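Local structure of glutathione transferase lambda1 (Populus trichocarpa, 4PQH) at residues Arg29-Tyr34 against Ala67-Lys72; Lys116-Asp121 against Glu152-Lys157; Asn133-Thr136 against Glu140-Glu143; Lys190-Asp193 against Gly197-Lys200; Glu206-Asn209 against Ala213-Gln216. The protein binds glutathione, which can be held covalently, in a GST fold and probably transfers it to electrophilic substrates, with release of a halide ion. All coordinates share one frame; numbering follows the deposited sequence.

Contact 1. Residues Arg29-Tyr34 against Ala67-Lys72; sequences RLYISY and AWYKEK
The ring of Tyr69, on helix 67-73, meets Tyr31 on the inner strand 28-32, and its hydroxyl is gripped at two points just beyond the contact: Tyr69 OH bonds to the backbone carbonyl of Lys78 and to the hydroxyl of Ser81. Lys78 lines the glutathione pocket, which puts Tyr69 in a second shell behind it. These two bonds fix the far end of the ring, while its CE1 corner presses on Tyr31. There Tyr69 CE1 lies 3.7 Å from Tyr31 CB and equally 3.7 Å from Tyr31 CG, so the meeting is at the root of Tyr31 rather than at its hydroxyl. The two tyrosines run past one another with opposed directions, their ring centroids 5.6 Å apart and their planes inclined at 45°, an oblique aromatic pair. Tyr69 reaches the strand because its CG stands opposite the backbone N (chi1 -177°). Trp68 approaches from the other end of Tyr31: Trp68 CZ3, on the rim of the indole and near its plane, comes to 4.1 Å from Tyr31 CE2. The polar tips lead elsewhere, Tyr31 OH to the carboxylate of Glu83 and Trp68 NE1 to the carbonyl of Ser18, so that the closest approaches are between carbons, all in buried residues. The arrangement belongs to the thioredoxin-like N-terminal domain, where helix 67-73 packs against one side of the mixed sheet. Strand 28-32 lies between strands 55-59 and 81-84; Tyr31 also touches Val58 and Val73, whereas Leu30 and Ile32 pack on helix 37-48.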
# COMPACT_ATOMS: atom_id res chain seq x y z
N ARG A 29 13.95 -3.28 -9.56
CA ARG A 29 13.68 -1.91 -9.14
C ARG A 29 12.20 -1.67 -8.91
O ARG A 29 11.37 -2.06 -9.72
CB ARG A 29 14.20 -0.92 -10.18
CG ARG A 29 15.70 -0.96 -10.36
CD ARG A 29 16.19 0.01 -11.42
NE ARG A 29 17.64 -0.04 -11.52
CZ ARG A 29 18.30 -0.95 -12.22
NH1 ARG A 29 17.64 -1.89 -12.90
NH2 ARG A 29 19.63 -0.94 -12.24
N LEU A 30 11.89 -1.03 -7.79
CA LEU A 30 10.52 -0.64 -7.48
C LEU A 30 10.42 0.88 -7.60
O LEU A 30 11.00 1.62 -6.81
CB LEU A 30 10.16 -1.08 -6.06
CG LEU A 30 8.83 -0.57 -5.52
CD1 LEU A 30 7.67 -1.03 -6.38
CD2 LEU A 30 8.64 -0.99 -4.07
N TYR A 31 9.70 1.34 -8.62
CA TYR A 31 9.56 2.77 -8.85
C TYR A 31 8.41 3.32 -8.03
O TYR A 31 7.28 2.84 -8.12
CB TYR A 31 9.37 3.07 -10.34
CG TYR A 31 10.56 2.66 -11.17
CD1 TYR A 31 10.72 1.34 -11.58
CD2 TYR A 31 11.54 3.58 -11.52
CE1 TYR A 31 11.81 0.95 -12.32
CE2 TYR A 31 12.65 3.20 -12.27
CZ TYR A 31 12.77 1.88 -12.67
OH TYR A 31 13.86 1.46 -13.41
N ILE A 32 8.71 4.33 -7.21
CA ILE A 32 7.74 4.87 -6.28
C ILE A 32 7.79 6.39 -6.26
O ILE A 32 8.67 7.02 -6.83
CB ILE A 32 8.00 4.38 -4.83
CG1 ILE A 32 9.30 4.98 -4.28
CG2 ILE A 32 8.04 2.86 -4.73
CD1 ILE A 32 9.50 4.74 -2.79
N SER A 33 6.80 6.96 -5.58
CA SER A 33 6.89 8.30 -5.05
C SER A 33 6.82 8.10 -3.55
O SER A 33 6.03 7.28 -3.08
CB SER A 33 5.72 9.16 -5.52
OG SER A 33 5.57 10.31 -4.71
N TYR A 34 7.65 8.82 -2.79
CA TYR A 34 7.71 8.63 -1.34
C TYR A 34 6.38 8.90 -0.63
O TYR A 34 6.17 8.41 0.49
CB TYR A 34 8.82 9.49 -0.72
CG TYR A 34 10.21 8.88 -0.79
CD1 TYR A 34 10.46 7.58 -0.36
CD2 TYR A 34 11.28 9.62 -1.29
CE1 TYR A 34 11.73 7.04 -0.42
CE2 TYR A 34 12.55 9.08 -1.36
CZ TYR A 34 12.77 7.79 -0.92
OH TYR A 34 14.04 7.26 -0.99
N ALA A 67 11.46 12.37 -17.75
CA ALA A 67 10.81 11.94 -18.98
C ALA A 67 11.16 10.49 -19.31
O ALA A 67 10.37 9.79 -19.94
CB ALA A 67 11.20 12.85 -20.13
N TRP A 68 12.33 10.05 -18.86
CA TRP A 68 12.76 8.67 -19.12
C TRP A 68 11.87 7.63 -18.45
O TRP A 68 11.91 6.46 -18.82
CB TRP A 68 14.24 8.44 -18.76
CG TRP A 68 14.66 8.79 -17.35
CD1 TRP A 68 15.44 9.85 -16.97
CD2 TRP A 68 14.35 8.08 -16.14
NE1 TRP A 68 15.63 9.84 -15.61
CE2 TRP A 68 14.98 8.76 -15.08
CE3 TRP A 68 13.60 6.93 -15.85
CZ2 TRP A 68 14.86 8.35 -13.75
CZ3 TRP A 68 13.50 6.52 -14.52
CH2 TRP A 68 14.13 7.23 -13.49
N TYR A 69 11.06 8.04 -17.47
CA TYR A 69 10.19 7.09 -16.79
C TYR A 69 9.12 6.59 -17.75
O TYR A 69 8.99 5.39 -17.98
CB TYR A 69 9.56 7.69 -15.53
CG TYR A 69 8.70 6.71 -14.76
CD1 TYR A 69 9.25 5.55 -14.21
CD2 TYR A 69 7.33 6.92 -14.60
CE1 TYR A 69 8.46 4.65 -13.51
CE2 TYR A 69 6.54 6.02 -13.90
CZ TYR A 69 7.12 4.88 -13.37
OH TYR A 69 6.34 3.98 -12.67
N LYS A 70 8.38 7.51 -18.34
CA LYS A 70 7.35 7.16 -19.31
C LYS A 70 7.98 6.56 -20.58
O LYS A 70 7.43 5.65 -21.18
CB LYS A 70 6.51 8.39 -19.65
CG LYS A 70 5.56 8.22 -20.83
CD LYS A 70 4.75 9.49 -21.07
CE LYS A 70 3.94 9.41 -22.36
NZ LYS A 70 3.01 8.25 -22.36
N GLU A 71 9.15 7.08 -20.95
CA GLU A 71 9.77 6.71 -22.22
C GLU A 71 10.54 5.39 -22.18
O GLU A 71 10.57 4.67 -23.17
CB GLU A 71 10.67 7.85 -22.71
CG GLU A 71 9.90 9.14 -23.04
CD GLU A 71 10.81 10.30 -23.38
OE1 GLU A 71 12.05 10.13 -23.37
OE2 GLU A 71 10.29 11.40 -23.66
N LYS A 72 11.15 5.07 -21.05
CA LYS A 72 12.04 3.91 -20.99
C LYS A 72 11.63 2.85 -19.98
O LYS A 72 12.05 1.70 -20.08
CB LYS A 72 13.47 4.36 -20.68
CG LYS A 72 14.07 5.26 -21.74
CD LYS A 72 15.37 5.86 -21.27
CE LYS A 72 16.24 4.81 -20.61
NZ LYS A 72 17.64 5.28 -20.43

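Contact 2. Residues Lys116-Asp121 against Glu152-Lys157; sequences KEFAED and ETALSK
Phe118, on helix 113-137, is the centre of this contact, with Lys157 over one face of its ring and Ala154 at the edge. The aliphatic part of Lys157 does the covering: Lys157 CG stands 3.8 Å from the centroid of the Phe118 ring and only 9° off the ring normal, a CH-pi contact almost exactly above the middle. On the way there, Lys157 CB passes 3.6 Å from Phe118 CZ. A bend at chi2 (75°) then turns the lysine chain back across the ring, so that Lys157 CE comes to 4.0 Å from Phe118 CD1. The two side chains thus overlap lengthwise while heading in opposite senses, and the ammonium group is carried beyond the aromatic carbons. Ala154 contributes both backbone and side chain. Its carbonyl oxygen faces the rim, Ala154 O lying 3.6 Å from Phe118 CE2 near the ring plane, and its methyl meets the ring tip, with Ala154 CB 3.9 Å from Phe118 CZ. That carbonyl also accepts the backbone N-H of Lys157, closing the type I turn from Ala154 to Lys157 that brings the lysine round to the ring; the Lys157 N to Ala154 O distance is 3.2 Å. Phe158 adds a second ring to Phe118, steeply inclined to it. The contact packs the beginning of the long helix 113-137 against the end of helix 144-154 in the helical GST C-terminal domain, while Leu155, pointing away from Phe118, packs on helix 199-208.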
# COMPACT_ATOMS: atom_id res chain seq x y z
N LYS A 116 -9.05 -16.80 1.62
CA LYS A 116 -8.76 -16.28 0.29
C LYS A 116 -10.00 -15.62 -0.32
O LYS A 116 -9.90 -14.54 -0.89
CB LYS A 116 -8.24 -17.39 -0.63
CG LYS A 116 -6.89 -17.99 -0.20
CD LYS A 116 -6.36 -18.99 -1.22
CE LYS A 116 -6.05 -18.32 -2.55
NZ LYS A 116 -5.70 -19.30 -3.62
N GLU A 117 -11.15 -16.27 -0.18
CA GLU A 117 -12.41 -15.73 -0.72
C GLU A 117 -12.77 -14.40 -0.07
O GLU A 117 -13.18 -13.46 -0.74
CB GLU A 117 -13.55 -16.73 -0.53
CG GLU A 117 -14.93 -16.17 -0.88
CD GLU A 117 -16.05 -17.13 -0.53
OE1 GLU A 117 -15.78 -18.33 -0.32
OE2 GLU A 117 -17.21 -16.67 -0.47
N PHE A 118 -12.63 -14.34 1.25
CA PHE A 118 -12.94 -13.12 1.98
C PHE A 118 -11.96 -12.03 1.57
O PHE A 118 -12.35 -10.86 1.43
CB PHE A 118 -12.87 -13.38 3.49
CG PHE A 118 -13.42 -12.26 4.33
CD1 PHE A 118 -14.75 -11.91 4.24
CD2 PHE A 118 -12.60 -11.58 5.21
CE1 PHE A 118 -15.26 -10.88 5.02
CE2 PHE A 118 -13.11 -10.55 5.99
CZ PHE A 118 -14.43 -10.21 5.89
N ALA A 119 -10.70 -12.41 1.38
CA ALA A 119 -9.67 -11.48 0.94
C ALA A 119 -10.05 -10.83 -0.38
O ALA A 119 -9.87 -9.63 -0.56
CB ALA A 119 -8.32 -12.18 0.83
N GLU A 120 -10.58 -11.63 -1.30
CA GLU A 120 -10.97 -11.08 -2.58
C GLU A 120 -12.14 -10.10 -2.43
O GLU A 120 -12.16 -9.07 -3.11
CB GLU A 120 -11.26 -12.20 -3.59
CG GLU A 120 -10.03 -13.05 -3.90
CD GLU A 120 -8.85 -12.22 -4.41
OE1 GLU A 120 -9.07 -11.22 -5.13
OE2 GLU A 120 -7.70 -12.56 -4.09
N ASP A 121 -13.07 -10.38 -1.52
CA ASP A 121 -14.13 -9.42 -1.20
C ASP A 121 -13.53 -8.09 -0.72
O ASP A 121 -14.00 -7.01 -1.10
CB ASP A 121 -15.07 -9.98 -0.13
CG ASP A 121 -15.93 -11.12 -0.63
OD1 ASP A 121 -16.14 -11.23 -1.85
OD2 ASP A 121 -16.41 -11.91 0.22
N GLU A 152 -14.91 -2.28 10.16
CA GLU A 152 -15.08 -2.78 11.52
C GLU A 152 -15.75 -4.15 11.49
O GLU A 152 -15.31 -5.08 12.19
CB GLU A 152 -15.91 -1.79 12.35
CG GLU A 152 -16.22 -2.27 13.75
CD GLU A 152 -15.01 -2.27 14.66
OE1 GLU A 152 -13.97 -1.68 14.30
OE2 GLU A 152 -15.11 -2.87 15.75
N THR A 153 -16.79 -4.28 10.68
CA THR A 153 -17.49 -5.55 10.55
C THR A 153 -16.59 -6.62 9.94
O THR A 153 -16.56 -7.76 10.42
CB THR A 153 -18.79 -5.39 9.72
OG1 THR A 153 -19.71 -4.57 10.44
CG2 THR A 153 -19.43 -6.75 9.47
N ALA A 154 -15.84 -6.26 8.91
CA ALA A 154 -14.91 -7.20 8.28
C ALA A 154 -13.89 -7.74 9.28
O ALA A 154 -13.52 -8.91 9.22
CB ALA A 154 -14.21 -6.56 7.11
N LEU A 155 -13.46 -6.90 10.21
CA LEU A 155 -12.48 -7.32 11.21
C LEU A 155 -13.02 -8.31 12.25
O LEU A 155 -12.25 -8.87 13.03
CB LEU A 155 -11.89 -6.09 11.90
CG LEU A 155 -10.88 -5.35 11.01
CD1 LEU A 155 -10.64 -3.96 11.59
CD2 LEU A 155 -9.57 -6.12 10.87
N SER A 156 -14.33 -8.53 12.23
CA SER A 156 -14.97 -9.46 13.16
C SER A 156 -15.17 -10.84 12.54
O SER A 156 -15.64 -11.77 13.20
CB SER A 156 -16.33 -8.89 13.62
OG SER A 156 -16.26 -7.49 13.83
N LYS A 157 -14.80 -10.98 11.27
CA LYS A 157 -15.00 -12.23 10.53
C LYS A 157 -14.12 -13.39 11.00
O LYS A 157 -14.61 -14.51 11.23
CB LYS A 157 -14.75 -11.99 9.04
CG LYS A 157 -14.83 -13.22 8.16
CD LYS A 157 -16.24 -13.69 7.95
CE LYS A 157 -16.31 -14.61 6.75
NZ LYS A 157 -17.70 -15.08 6.52

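Contact 3. Residues Asn133-Thr136 against Glu140-Glu143; sequences NNST and EADE
Thr136, near the end of helix 113-137, carries its side chain into the returning chain at Ala141-Glu143. Its CA already makes a CA-H...O contact, with Thr136 CA 3.4 Å from Ala141 O, and Thr136 CB lies 4.0 Å from the same oxygen. At CB the side chain forks. One branch, the methyl CG2, comes to 4.0 Å from Asp142 OD1, the two side chains crossing at about a right angle. The other branch, OG1, stands opposite the carbonyl carbon (chi1 -62°) and takes a weak hydrogen bond from the backbone of Glu143, Glu143 N to Thr136 OG1 being 3.0 Å. Beyond the two segments the same hydroxyl bonds to the N-H of Ala144 and to the carbonyl of Ala132, one turn back in its own helix. Ser135 holds the near end of the loop through its carbonyl, which accepts Glu140 N at 3.0 Å from Ser135 O; a water 2.8 Å from Ser135 OG joins it to Glu140 OE1, whose carboxylate also pairs with Lys138. Another water bridges Thr136 O and Asp142 OD1, donating to both, at 2.8 Å from Asp142 OD1. Asp142 itself centres an inverse gamma turn. Since the Ala132 carbonyl can only accept, the Thr136 proton points back into helix 113-137 and the oxygen can receive N-H groups at the start of helix 144-154; one hydroxyl thereby ties the end of one helix to the beginning of the next.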
# COMPACT_ATOMS: atom_id res chain seq x y z
N ASN A 133 -14.36 7.80 1.33
CA ASN A 133 -13.59 8.78 2.08
C ASN A 133 -13.39 10.08 1.31
O ASN A 133 -13.58 11.16 1.85
CB ASN A 133 -12.26 8.17 2.52
CG ASN A 133 -12.41 7.34 3.76
OD1 ASN A 133 -12.34 7.86 4.86
ND2 ASN A 133 -12.66 6.05 3.59
N ASN A 134 -13.04 9.96 0.04
CA ASN A 134 -12.89 11.13 -0.81
C ASN A 134 -14.18 11.93 -0.96
O ASN A 134 -14.14 13.16 -0.95
CB ASN A 134 -12.28 10.74 -2.15
CG ASN A 134 -10.81 10.43 -2.03
OD1 ASN A 134 -10.07 11.16 -1.36
ND2 ASN A 134 -10.38 9.34 -2.64
N SER A 135 -15.31 11.23 -1.06
CA SER A 135 -16.62 11.88 -1.10
C SER A 135 -16.81 12.73 0.15
O SER A 135 -17.35 13.83 0.09
CB SER A 135 -17.73 10.83 -1.18
OG SER A 135 -19.01 11.42 -1.17
N THR A 136 -16.36 12.21 1.29
CA THR A 136 -16.51 12.92 2.56
C THR A 136 -15.63 14.16 2.60
O THR A 136 -16.10 15.24 2.96
CB THR A 136 -16.17 11.99 3.73
OG1 THR A 136 -17.09 10.90 3.72
CG2 THR A 136 -16.28 12.73 5.05
N GLU A 140 -19.27 16.00 -0.63
CA GLU A 140 -20.33 15.50 -1.50
C GLU A 140 -21.36 14.66 -0.74
O GLU A 140 -22.56 14.85 -0.89
CB GLU A 140 -19.76 14.64 -2.62
CG GLU A 140 -18.76 15.35 -3.48
CD GLU A 140 -18.10 14.41 -4.47
OE1 GLU A 140 -18.44 13.20 -4.45
OE2 GLU A 140 -17.27 14.87 -5.27
N ALA A 141 -20.86 13.72 0.05
CA ALA A 141 -21.71 12.88 0.88
C ALA A 141 -20.86 12.36 2.03
O ALA A 141 -19.69 12.06 1.84
CB ALA A 141 -22.27 11.71 0.08
N ASP A 142 -21.46 12.28 3.21
CA ASP A 142 -20.73 11.79 4.38
C ASP A 142 -20.74 10.27 4.41
O ASP A 142 -21.54 9.66 5.11
CB ASP A 142 -21.33 12.36 5.67
CG ASP A 142 -21.06 13.84 5.84
OD1 ASP A 142 -19.88 14.21 6.04
OD2 ASP A 142 -22.02 14.63 5.77
N GLU A 143 -19.85 9.67 3.63
CA GLU A 143 -19.83 8.22 3.44
C GLU A 143 -18.72 7.52 4.21
O GLU A 143 -18.68 6.29 4.25
CB GLU A 143 -19.73 7.89 1.95
CG GLU A 143 -20.94 8.35 1.16
CD GLU A 143 -20.80 8.14 -0.34
OE1 GLU A 143 -19.68 7.93 -0.83
OE2 GLU A 143 -21.84 8.21 -1.04
O HOH W 1 -20.50 11.17 -3.48
O HOH W 2 -18.60 15.77 4.13

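Contact 4. Residues Lys190-Asp193 against Gly197-Lys200; sequences KKYD and GRPK
The loop joining helix 170-190 to helix 199-208 is held together by Tyr192 and Arg198, the latter at the N-cap position of the second helix. The bond is polar and almost straight: Arg198 NH2 donates to Tyr192 OH at 2.8 Å with an N-H...O angle of 164°. The hydroxyl lies in the guanidinium plane, at its edge, and the second terminal nitrogen adds a weak bond, with Arg198 NH1 3.3 Å from Tyr192 OH. The guanidinium therefore addresses the phenol oxygen as a fork, although the ring is turned 50° from its plane and the two side chains meet at about a right angle. An arginine chain stretched from CG to NE makes the span possible. Other partners fix the rotation of the guanidinium: NE forms a salt bridge with Asp149 of helix 144-154, and NH1 bonds to the carbonyl of Ile194 within the loop. A water at 2.7 Å from Asp193 O links that carbonyl to Arg198, bonding weakly to Arg198 NH1 at 3.0 Å. The positive charge so close would probably polarise the phenol hydroxyl. Lys191, the first residue to leave helix 170-190, and Gly197, just before Arg198, both have positive phi. It is an interhelical loop of the all-helical GST C-terminal domain, closed on itself by a tyrosine-arginine pair.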
# COMPACT_ATOMS: atom_id res chain seq x y z
N LYS A 190 -12.95 17.00 9.45
CA LYS A 190 -14.34 16.66 9.74
C LYS A 190 -14.58 16.45 11.23
O LYS A 190 -15.69 16.10 11.63
CB LYS A 190 -14.78 15.44 8.94
CG LYS A 190 -14.67 15.63 7.43
CD LYS A 190 -15.63 16.71 6.93
CE LYS A 190 -15.25 17.22 5.54
NZ LYS A 190 -16.23 18.23 5.06
N LYS A 191 -13.55 16.68 12.04
CA LYS A 191 -13.62 16.51 13.49
C LYS A 191 -14.18 15.14 13.85
O LYS A 191 -14.98 14.99 14.79
CB LYS A 191 -14.44 17.63 14.14
CG LYS A 191 -14.02 19.03 13.71
CD LYS A 191 -12.52 19.24 13.85
CE LYS A 191 -12.07 20.57 13.28
NZ LYS A 191 -10.57 20.66 13.19
N TYR A 192 -13.76 14.14 13.09
CA TYR A 192 -14.34 12.80 13.16
C TYR A 192 -13.26 11.79 13.53
O TYR A 192 -12.29 11.63 12.81
CB TYR A 192 -14.93 12.42 11.80
CG TYR A 192 -15.75 11.15 11.83
CD1 TYR A 192 -17.03 11.15 12.35
CD2 TYR A 192 -15.25 9.95 11.32
CE1 TYR A 192 -17.79 10.00 12.38
CE2 TYR A 192 -16.01 8.79 11.34
CZ TYR A 192 -17.28 8.83 11.87
OH TYR A 192 -18.05 7.69 11.91
N ASP A 193 -13.46 11.11 14.65
CA ASP A 193 -12.53 10.07 15.09
C ASP A 193 -13.03 8.70 14.65
O ASP A 193 -13.99 8.17 15.22
CB ASP A 193 -12.41 10.13 16.62
CG ASP A 193 -11.53 9.04 17.19
OD1 ASP A 193 -10.91 8.26 16.42
OD2 ASP A 193 -11.45 8.97 18.44
N GLY A 197 -16.30 4.04 18.69
CA GLY A 197 -17.30 3.02 18.45
C GLY A 197 -16.84 1.88 17.57
O GLY A 197 -17.64 1.03 17.17
N ARG A 198 -15.55 1.85 17.25
CA ARG A 198 -15.00 0.85 16.34
C ARG A 198 -13.76 0.18 16.94
O ARG A 198 -12.64 0.44 16.52
CB ARG A 198 -14.68 1.47 14.97
CG ARG A 198 -15.90 2.06 14.28
CD ARG A 198 -15.65 2.36 12.80
NE ARG A 198 -16.82 3.03 12.22
CZ ARG A 198 -17.03 4.34 12.27
NH1 ARG A 198 -16.13 5.14 12.84
NH2 ARG A 198 -18.13 4.86 11.74
N PRO A 199 -13.98 -0.68 17.94
CA PRO A 199 -12.87 -1.25 18.70
C PRO A 199 -11.96 -2.18 17.89
O PRO A 199 -10.76 -2.21 18.15
CB PRO A 199 -13.57 -2.00 19.83
CG PRO A 199 -14.95 -2.28 19.32
CD PRO A 199 -15.29 -1.11 18.46
N LYS A 200 -12.51 -2.93 16.94
CA LYS A 200 -11.69 -3.82 16.13
C LYS A 200 -10.76 -3.00 15.24
O LYS A 200 -9.59 -3.36 15.03
CB LYS A 200 -12.56 -4.75 15.29
CG LYS A 200 -13.40 -5.74 16.08
CD LYS A 200 -12.61 -6.96 16.47
CE LYS A 200 -13.47 -7.99 17.18
NZ LYS A 200 -12.64 -9.07 17.75
O HOH W 3 -16.50 7.29 14.88

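Contact 5. Residues Glu206-Asn209 against Ala213-Gln216; sequences EEMN and AYNQ
One face of the Tyr214 ring receives the methyl of Met208, and the amide oxygen of Asn209 lies at its edge. This is the turn between helix 199-208 and the short helix 212-215, close to the C-terminal end of the GST fold. In the conformer described, Met208 CE sits 4.3 Å from the Tyr214 centroid, displaced toward the rim, in a CH-pi contact; bends at chi2 and chi3 curl the thioether chain over the ring. The Asn209 amide runs alongside the ring in the same direction and nearly coplanar with it, 6° apart, which puts Asn209 OD1 3.7 Å from Tyr214 CE2. Next to it the backbone joins in, Met208 O approaching Tyr214 CD2 to 3.4 Å. A water donates to Tyr214 OH at 3.2 Å and more weakly to Asn209 OD1, while the phenol bonds to Glu180 of helix 170-190. Tyr214 also packs on Gln40 and Ile44 of helix 37-48. The turn is closed by a nearly straight bond, Asn215 ND2 to Asn209 O at 2.8 Å, with Asn209 O in the plane of the Asn215 amide, while ND2 stands above the accepting carbonyl plane, 52° out of it.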
# COMPACT_ATOMS: atom_id res chain seq x y z
N GLU A 206 -3.60 -0.11 16.06
CA GLU A 206 -2.55 -0.32 17.05
C GLU A 206 -1.60 -1.45 16.64
O GLU A 206 -0.38 -1.33 16.79
CB GLU A 206 -3.12 -0.58 18.45
CG GLU A 206 -2.04 -0.77 19.50
CD GLU A 206 -2.58 -0.83 20.91
OE1 GLU A 206 -3.76 -1.19 21.08
OE2 GLU A 206 -1.82 -0.51 21.85
N GLU A 207 -2.15 -2.53 16.10
CA GLU A 207 -1.32 -3.66 15.71
C GLU A 207 -0.48 -3.36 14.46
O GLU A 207 0.67 -3.78 14.37
CB GLU A 207 -2.19 -4.90 15.53
CG GLU A 207 -2.81 -5.38 16.86
CD GLU A 207 -1.77 -5.60 17.95
OE1 GLU A 207 -0.76 -6.30 17.69
OE2 GLU A 207 -1.95 -5.06 19.07
N MET A 208 -1.06 -2.64 13.51
CA MET A 208 -0.30 -2.23 12.33
C MET A 208 0.87 -1.36 12.73
O MET A 208 1.98 -1.51 12.21
CB MET A 208 -1.19 -1.44 11.37
CG MET A 208 -2.09 -2.32 10.55
SD MET A 208 -1.20 -3.56 9.59
CE MET A 208 -0.01 -2.56 8.69
N ASN A 209 0.64 -0.47 13.68
CA ASN A 209 1.69 0.44 14.12
C ASN A 209 2.84 -0.24 14.85
O ASN A 209 3.86 0.39 15.11
CB ASN A 209 1.12 1.57 14.97
CG ASN A 209 0.36 2.59 14.15
OD1 ASN A 209 0.51 2.67 12.93
ND2 ASN A 209 -0.46 3.38 14.81
N ALA A 213 8.28 -2.96 9.67
CA ALA A 213 8.41 -2.94 8.22
C ALA A 213 7.45 -1.93 7.60
O ALA A 213 7.77 -1.30 6.58
CB ALA A 213 8.16 -4.31 7.63
N TYR A 214 6.28 -1.79 8.21
CA TYR A 214 5.30 -0.81 7.76
C TYR A 214 5.69 0.59 8.22
O TYR A 214 5.68 1.53 7.43
CB TYR A 214 3.90 -1.17 8.27
CG TYR A 214 2.98 0.03 8.33
CD1 TYR A 214 2.58 0.68 7.16
CD2 TYR A 214 2.52 0.53 9.54
CE1 TYR A 214 1.74 1.77 7.21
CE2 TYR A 214 1.68 1.62 9.59
CZ TYR A 214 1.30 2.24 8.42
OH TYR A 214 0.48 3.34 8.47
N ASN A 215 6.05 0.73 9.49
CA ASN A 215 6.48 2.03 10.02
C ASN A 215 7.60 2.67 9.21
O ASN A 215 7.64 3.89 9.05
CB ASN A 215 6.92 1.90 11.47
CG ASN A 215 5.80 1.51 12.39
OD1 ASN A 215 4.63 1.84 12.15
ND2 ASN A 215 6.13 0.81 13.47
N GLN A 216 8.50 1.84 8.70
CA GLN A 216 9.63 2.34 7.93
C GLN A 216 9.22 2.95 6.60
O GLN A 216 10.01 3.69 6.00
CB GLN A 216 10.65 1.23 7.70
CG GLN A 216 11.46 0.91 8.94
CD GLN A 216 12.07 -0.46 8.86
OE1 GLN A 216 11.88 -1.17 7.88
NE2 GLN A 216 12.80 -0.85 9.90
O HOH W 4 -1.94 3.27 10.56

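Contact 1 lies nearest the glutathione site: the Tyr69 side chain is about 7 Å from the bound ligand and about 4 Å from that of Val79, which binds it. Contacts 2 to 5 lie away from the annotated site, among the helices of the other domain. Contacts 2 and 3 use opposite ends of helix 113-137, with centres 23 Å apart. Contact 4 touches both, through Glu152 OE2 to Lys200 N at 2.9 Å and Thr136 O to Lys190 CE at 3.4 Å. It shares helix 199-208 with contact 5, which reaches back toward contact 1 to about 7 Å between nearest atoms and packs on helix 37-48, directly after Cys36, the covalent glutathione site.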